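Long-range contacts in CheC, inhibitor of MCP methylation / FliN fusion protein (Thermotoga maritima, PDB 4HYN), which probably dephosphorylates the chemotaxis response regulator CheY-P at the flagellar rotor, as a FliY protein with a CheC-like phosphatase domain: residues Lys46-Lys51 and Asn157-Val162; Met29-Asp34 and Ala86-Gly91. All blocks are in the same frame, centred on the assembly; numbering follows the deposited sequence.

Contact 1 of 2, residues Lys46-Lys51 and Asn157-Val162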
loop_
_atom_site.group_PDB
_atom_site.type_symbol
_atom_site.label_atom_id
_atom_site.label_comp_id
_atom_site.label_asym_id
_atom_site.label_seq_id
_atom_site.Cartn_x
_atom_site.Cartn_y
_atom_site.Cartn_z
ATOM N N LYS A 46 0.523 -8.924 14.993
ATOM C CA LYS A 46 -0.124 -8.186 16.074
ATOM C C LYS A 46 0.286 -6.727 15.841
ATOM O O LYS A 46 1.411 -6.461 15.416
ATOM C CB LYS A 46 0.412 -8.613 17.439
ATOM C CG LYS A 46 -0.137 -9.884 18.040
ATOM C CD LYS A 46 0.520 -10.051 19.405
ATOM C CE LYS A 46 0.131 -11.321 20.133
ATOM N NZ LYS A 46 0.890 -11.430 21.430
HETATM N N MSE A 47 -0.619 -5.795 16.125
HETATM C CA MSE A 47 -0.357 -4.365 15.953
HETATM C C MSE A 47 0.903 -3.882 16.684
HETATM O O MSE A 47 1.656 -3.071 16.145
HETATM C CB MSE A 47 -1.569 -3.562 16.436
HETATM C CG MSE A 47 -1.440 -2.040 16.370
HETATM SE SE MSE A 47 -1.458 -1.260 14.583
HETATM C CE MSE A 47 0.200 -0.279 14.693
ATOM N N LYS A 48 1.145 -4.405 17.885
ATOM C CA LYS A 48 2.304 -3.997 18.672
ATOM C C LYS A 48 3.646 -4.348 18.050
ATOM O O LYS A 48 4.660 -3.757 18.414
ATOM C CB LYS A 48 2.243 -4.568 20.095
ATOM C CG LYS A 48 2.492 -6.070 20.182
ATOM C CD LYS A 48 2.512 -6.549 21.626
ATOM C CE LYS A 48 2.675 -8.060 21.692
ATOM N NZ LYS A 48 2.541 -8.591 23.085
ATOM N N ASN A 49 3.658 -5.295 17.115
ATOM C CA ASN A 49 4.907 -5.702 16.480
ATOM C C ASN A 49 5.171 -5.103 15.107
ATOM O O ASN A 49 6.259 -5.288 14.562
ATOM C CB ASN A 49 5.000 -7.228 16.373
ATOM C CG ASN A 49 5.051 -7.926 17.734
ATOM O OD1 ASN A 49 4.520 -9.028 17.889
ATOM N ND2 ASN A 49 5.697 -7.295 18.715
ATOM N N VAL A 50 4.207 -4.373 14.548
ATOM C CA VAL A 50 4.388 -3.800 13.212
ATOM C C VAL A 50 5.606 -2.887 13.058
ATOM O O VAL A 50 6.408 -3.073 12.136
ATOM C CB VAL A 50 3.124 -3.064 12.729
ATOM C CG1 VAL A 50 3.389 -2.364 11.404
ATOM C CG2 VAL A 50 1.992 -4.049 12.565
ATOM N N LYS A 51 5.755 -1.921 13.962
ATOM C CA LYS A 51 6.880 -0.996 13.896
ATOM C C LYS A 51 8.240 -1.699 13.830
ATOM O O LYS A 51 9.130 -1.270 13.086
ATOM C CB LYS A 51 6.861 -0.019 15.075
ATOM C CG LYS A 51 7.892 1.085 14.948
ATOM C CD LYS A 51 8.084 1.834 16.251
ATOM C CE LYS A 51 9.173 2.897 16.113
ATOM N NZ LYS A 51 9.540 3.523 17.410
ATOM N N ASN A 157 -5.684 -1.204 19.227
ATOM C CA ASN A 157 -5.208 -1.967 20.379
ATOM C C ASN A 157 -4.001 -2.803 19.960
ATOM O O ASN A 157 -4.040 -3.486 18.941
ATOM C CB ASN A 157 -6.313 -2.891 20.905
ATOM C CG ASN A 157 -5.975 -3.501 22.255
ATOM O OD1 ASN A 157 -6.433 -3.019 23.291
ATOM N ND2 ASN A 157 -5.174 -4.563 22.250
ATOM N N PRO A 158 -2.915 -2.763 20.749
ATOM C CA PRO A 158 -1.702 -3.524 20.441
ATOM C C PRO A 158 -1.882 -5.034 20.270
ATOM O O PRO A 158 -1.044 -5.683 19.646
ATOM C CB PRO A 158 -0.763 -3.173 21.598
ATOM C CG PRO A 158 -1.678 -2.724 22.703
ATOM C CD PRO A 158 -2.729 -1.945 21.959
ATOM N N GLU A 159 -2.978 -5.589 20.777
ATOM C CA GLU A 159 -3.210 -7.025 20.634
ATOM C C GLU A 159 -4.107 -7.389 19.454
ATOM O O GLU A 159 -4.336 -8.572 19.192
ATOM C CB GLU A 159 -3.767 -7.641 21.923
ATOM C CG GLU A 159 -2.813 -7.599 23.124
ATOM C CD GLU A 159 -1.534 -8.402 22.916
ATOM O OE1 GLU A 159 -1.607 -9.549 22.423
ATOM O OE2 GLU A 159 -0.452 -7.887 23.263
ATOM N N LYS A 160 -4.654 -6.394 18.763
ATOM C CA LYS A 160 -5.492 -6.695 17.606
ATOM C C LYS A 160 -4.602 -6.893 16.385
ATOM O O LYS A 160 -3.576 -6.227 16.231
ATOM C CB LYS A 160 -6.545 -5.606 17.374
ATOM C CG LYS A 160 -7.603 -5.575 18.457
ATOM C CD LYS A 160 -8.422 -4.297 18.457
ATOM C CE LYS A 160 -9.693 -4.437 17.646
ATOM N NZ LYS A 160 -10.664 -3.328 17.927
ATOM N N ASP A 161 -4.988 -7.826 15.527
ATOM C CA ASP A 161 -4.192 -8.126 14.349
ATOM C C ASP A 161 -4.305 -7.240 13.121
ATOM O O ASP A 161 -5.271 -6.490 12.921
ATOM C CB ASP A 161 -4.302 -9.608 13.982
ATOM C CG ASP A 161 -3.558 -10.515 14.974
ATOM O OD1 ASP A 161 -3.171 -10.044 16.066
ATOM O OD2 ASP A 161 -3.355 -11.706 14.665
ATOM N N VAL A 162 -3.283 -7.373 12.292
ATOM C CA VAL A 162 -3.137 -6.612 11.084
ATOM C C VAL A 162 -2.540 -7.518 10.004
ATOM O O VAL A 162 -2.030 -8.609 10.299
ATOM C CB VAL A 162 -2.184 -5.432 11.381
ATOM C CG1 VAL A 162 -0.765 -5.747 10.943
ATOM C CG2 VAL A 162 -2.699 -4.151 10.793
#

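Contact 2 of 2, residues Met29-Asp34 and Ala86-Gly91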
loop_
_atom_site.group_PDB
_atom_site.type_symbol
_atom_site.label_atom_id
_atom_site.label_comp_id
_atom_site.label_asym_id
_atom_site.label_seq_id
_atom_site.Cartn_x
_atom_site.Cartn_y
_atom_site.Cartn_z
HETATM N N MSE A 29 0.997 4.700 -17.351
HETATM C CA MSE A 29 0.427 5.588 -18.356
HETATM C C MSE A 29 0.998 6.997 -18.222
HETATM O O MSE A 29 1.255 7.668 -19.216
HETATM C CB MSE A 29 -1.096 5.615 -18.205
HETATM C CG MSE A 29 -1.833 5.405 -19.505
HETATM SE SE MSE A 29 -1.178 3.823 -20.411
HETATM C CE MSE A 29 -0.406 4.651 -21.986
ATOM N N ILE A 30 1.203 7.420 -16.977
ATOM C CA ILE A 30 1.744 8.732 -16.655
ATOM C C ILE A 30 3.199 8.774 -17.126
ATOM O O ILE A 30 3.650 9.765 -17.725
ATOM C CB ILE A 30 1.668 8.991 -15.123
ATOM C CG1 ILE A 30 0.213 9.194 -14.697
ATOM C CG2 ILE A 30 2.494 10.188 -14.739
ATOM C CD1 ILE A 30 0.038 9.407 -13.183
ATOM N N LEU A 31 3.929 7.705 -16.813
ATOM C CA LEU A 31 5.329 7.556 -17.206
ATOM C C LEU A 31 5.332 6.832 -18.555
ATOM O O LEU A 31 4.279 6.397 -19.031
ATOM C CB LEU A 31 6.082 6.736 -16.158
ATOM C CG LEU A 31 6.238 7.350 -14.769
ATOM C CD1 LEU A 31 5.739 6.394 -13.727
ATOM C CD2 LEU A 31 7.676 7.627 -14.522
ATOM N N GLY A 32 6.478 6.698 -19.203
ATOM C CA GLY A 32 6.444 6.016 -20.492
ATOM C C GLY A 32 7.022 4.624 -20.409
ATOM O O GLY A 32 7.465 4.072 -21.417
ATOM N N ARG A 33 7.008 4.066 -19.200
ATOM C CA ARG A 33 7.579 2.755 -18.930
ATOM C C ARG A 33 6.564 1.718 -18.470
ATOM O O ARG A 33 5.540 2.042 -17.848
ATOM C CB ARG A 33 8.647 2.879 -17.847
ATOM C CG ARG A 33 9.793 3.785 -18.220
ATOM C CD ARG A 33 10.762 3.942 -17.076
ATOM N NE ARG A 33 11.781 4.945 -17.371
ATOM C CZ ARG A 33 13.080 4.685 -17.443
ATOM N NH1 ARG A 33 13.524 3.449 -17.258
ATOM N NH2 ARG A 33 13.945 5.672 -17.631
ATOM N N ASP A 34 6.867 0.465 -18.786
ATOM C CA ASP A 34 6.036 -0.654 -18.385
ATOM C C ASP A 34 6.274 -0.913 -16.903
ATOM O O ASP A 34 7.410 -0.881 -16.432
ATOM C CB ASP A 34 6.378 -1.909 -19.196
ATOM C CG ASP A 34 5.876 -1.840 -20.628
ATOM O OD1 ASP A 34 4.844 -1.174 -20.885
ATOM O OD2 ASP A 34 6.513 -2.471 -21.498
ATOM N N ALA A 86 10.080 9.855 -7.355
ATOM C CA ALA A 86 10.061 11.307 -7.455
ATOM C C ALA A 86 10.805 11.748 -8.716
ATOM O O ALA A 86 10.278 12.523 -9.518
ATOM C CB ALA A 86 10.692 11.933 -6.216
ATOM N N ASP A 87 12.013 11.215 -8.894
ATOM C CA ASP A 87 12.844 11.530 -10.050
ATOM C C ASP A 87 12.099 11.205 -11.344
ATOM O O ASP A 87 12.162 11.966 -12.312
ATOM C CB ASP A 87 14.167 10.754 -9.978
ATOM C CG ASP A 87 15.185 11.222 -11.016
ATOM O OD1 ASP A 87 15.686 10.372 -11.780
ATOM O OD2 ASP A 87 15.498 12.436 -11.059
ATOM N N LEU A 88 11.388 10.077 -11.347
ATOM C CA LEU A 88 10.607 9.648 -12.506
ATOM C C LEU A 88 9.483 10.648 -12.800
ATOM O O LEU A 88 9.309 11.073 -13.943
ATOM C CB LEU A 88 10.016 8.260 -12.255
ATOM C CG LEU A 88 10.581 7.042 -12.993
ATOM C CD1 LEU A 88 11.766 7.427 -13.827
ATOM C CD2 LEU A 88 10.933 5.946 -12.006
HETATM N N MSE A 89 8.736 11.029 -11.766
HETATM C CA MSE A 89 7.643 11.989 -11.910
HETATM C C MSE A 89 8.153 13.344 -12.405
HETATM O O MSE A 89 7.441 14.065 -13.100
HETATM C CB MSE A 89 6.922 12.201 -10.573
HETATM C CG MSE A 89 6.037 11.042 -10.090
HETATM SE SE MSE A 89 4.468 10.667 -11.230
HETATM C CE MSE A 89 4.855 8.815 -11.625
HETATM N N MSE A 90 9.382 13.692 -12.032
HETATM C CA MSE A 90 9.969 14.966 -12.426
HETATM C C MSE A 90 10.645 14.974 -13.794
HETATM O O MSE A 90 11.178 15.999 -14.212
HETATM C CB MSE A 90 10.916 15.467 -11.338
HETATM C CG MSE A 90 10.180 16.048 -10.144
HETATM SE SE MSE A 90 11.150 15.902 -8.483
HETATM C CE MSE A 90 12.428 17.334 -8.751
ATOM N N GLY A 91 10.597 13.840 -14.491
ATOM C CA GLY A 91 11.184 13.751 -15.817
ATOM C C GLY A 91 12.416 12.875 -15.976
ATOM O O GLY A 91 12.733 12.459 -17.091
#

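Contact 1 of 2, residues Lys46-Lys51 and Asn157-Val162
Pro158 meets Lys48 in two ways: its ring CB rests against Lys48 CB at 3.6 Å, and its carbonyl O accepts a hydrogen bond from Lys48 N at 3.1 Å. That N-H comes in the carbonyl plane, on a lone pair, with a C=O...N angle of 124°. Glu159 next divides its carboxylate between two extended lysines. OE2 offers its syn lone pair to Lys48 NZ at 3.1 Å, whereas OE1 makes only a weak bond to Lys46 NZ at 3.3 Å, completing a salt-bridge network on the exposed side of the loop. Glu159 reaches both because its chain bends at chi2 (-63°) and comes to lie alongside Lys46, pointing the same way. An alanine in place of Lys46 would probably leave Glu159 OE1 without its charged mate and the carboxylate freer to turn about its remaining bond to Lys48. Residues Asn157 to Lys160 form a type I beta turn leading into strand 161-171, and here the loop after edge strand 35-46 folds against that turn. Lys160 O accepts a hydrogen bond from Met47 N at 3.0 Å, the donor tilted 24° from the carbonyl plane. Asp161 then pairs with Lys46 as an antiparallel non-hydrogen-bonded bridge, OD1 lying 3.6 Å from Lys46 CG. On the buried side, Val162 CG1 meets Val50 CG2 at 3.6 Å, the two side chains crossing at about a right angle beside Phe151 and Val154.

Contact 2 of 2, residues Met29-Asp34 and Ala86-Gly91
Leu31 carries this contact, its two methyls each engaging a different residue of the neighbouring helix end. CD2 sits against the base of Leu88, 3.3 Å from its CB and equally near its CG, while CD1 meets Met89, a selenomethionine, methyl to methyl, with CE also at 3.3 Å. These are short distances between carbons, and the packing here is tight; the torsions of Leu88 lie off the usual staggered positions, which may reflect some strain. In both pairs the side chains cross at about a right angle. Met89 can serve Leu31 because its chain folds back: CG lies anti to the carbonyl carbon (chi1 -72°), and further bends at chi2 (-65°) and chi3 bring CE over to Leu31 CD1 and, at 3.7 Å, to Leu31 CG. No hydrogen bond spans the two segments, and the attachment is made by apolar side chains.

The example illustrates how two helix C-termini can be joined by the residues at their ends. Leu31 is the first residue after helix 6-30 to leave helical geometry, and helix 79-89 finishes in a Schellman motif at Gly91, whose positive phi suits a residue without a side chain. Helix 103-128 lies beside both ends, with Gln115 against Ile30 and Ala112 against Met89, and Leu174 lies against Leu88.

Away from Leu31 the fit slackens. Ile30, exposed to solvent, only brushes Met89: its CG2 stands 4.1 Å from SE, and the side chains again cross nearly perpendicularly. Arg33 passes Leu88 more distantly still, with NE 4.3 Å from CD1 and the guanidinium set obliquely to that methyl, while its NH1 is hydrogen-bonded to the carbonyl O of Glu172.

From the N terminus, helix 6-30 ends in the first segment of contact 2, and strand 35-46 then carries the chain across to the first segment of contact 1. Two more strands, 57-66 and 71-78, lead into helix 79-89, whose end closes contact 2 on the end of the first helix. Contact 1 stays open longer, across helix 103-128 and strand 133-143, until 157-162 returns to 46-51. The two closures therefore cross without nesting. They lie on opposite sides of the chain's centre, nearest atoms about 23 Å apart: contact 2 joins two helix ends, contact 1 the end of strand 35-46 and its following loop to the start of strand 161-171, its neighbour in the antiparallel sheet.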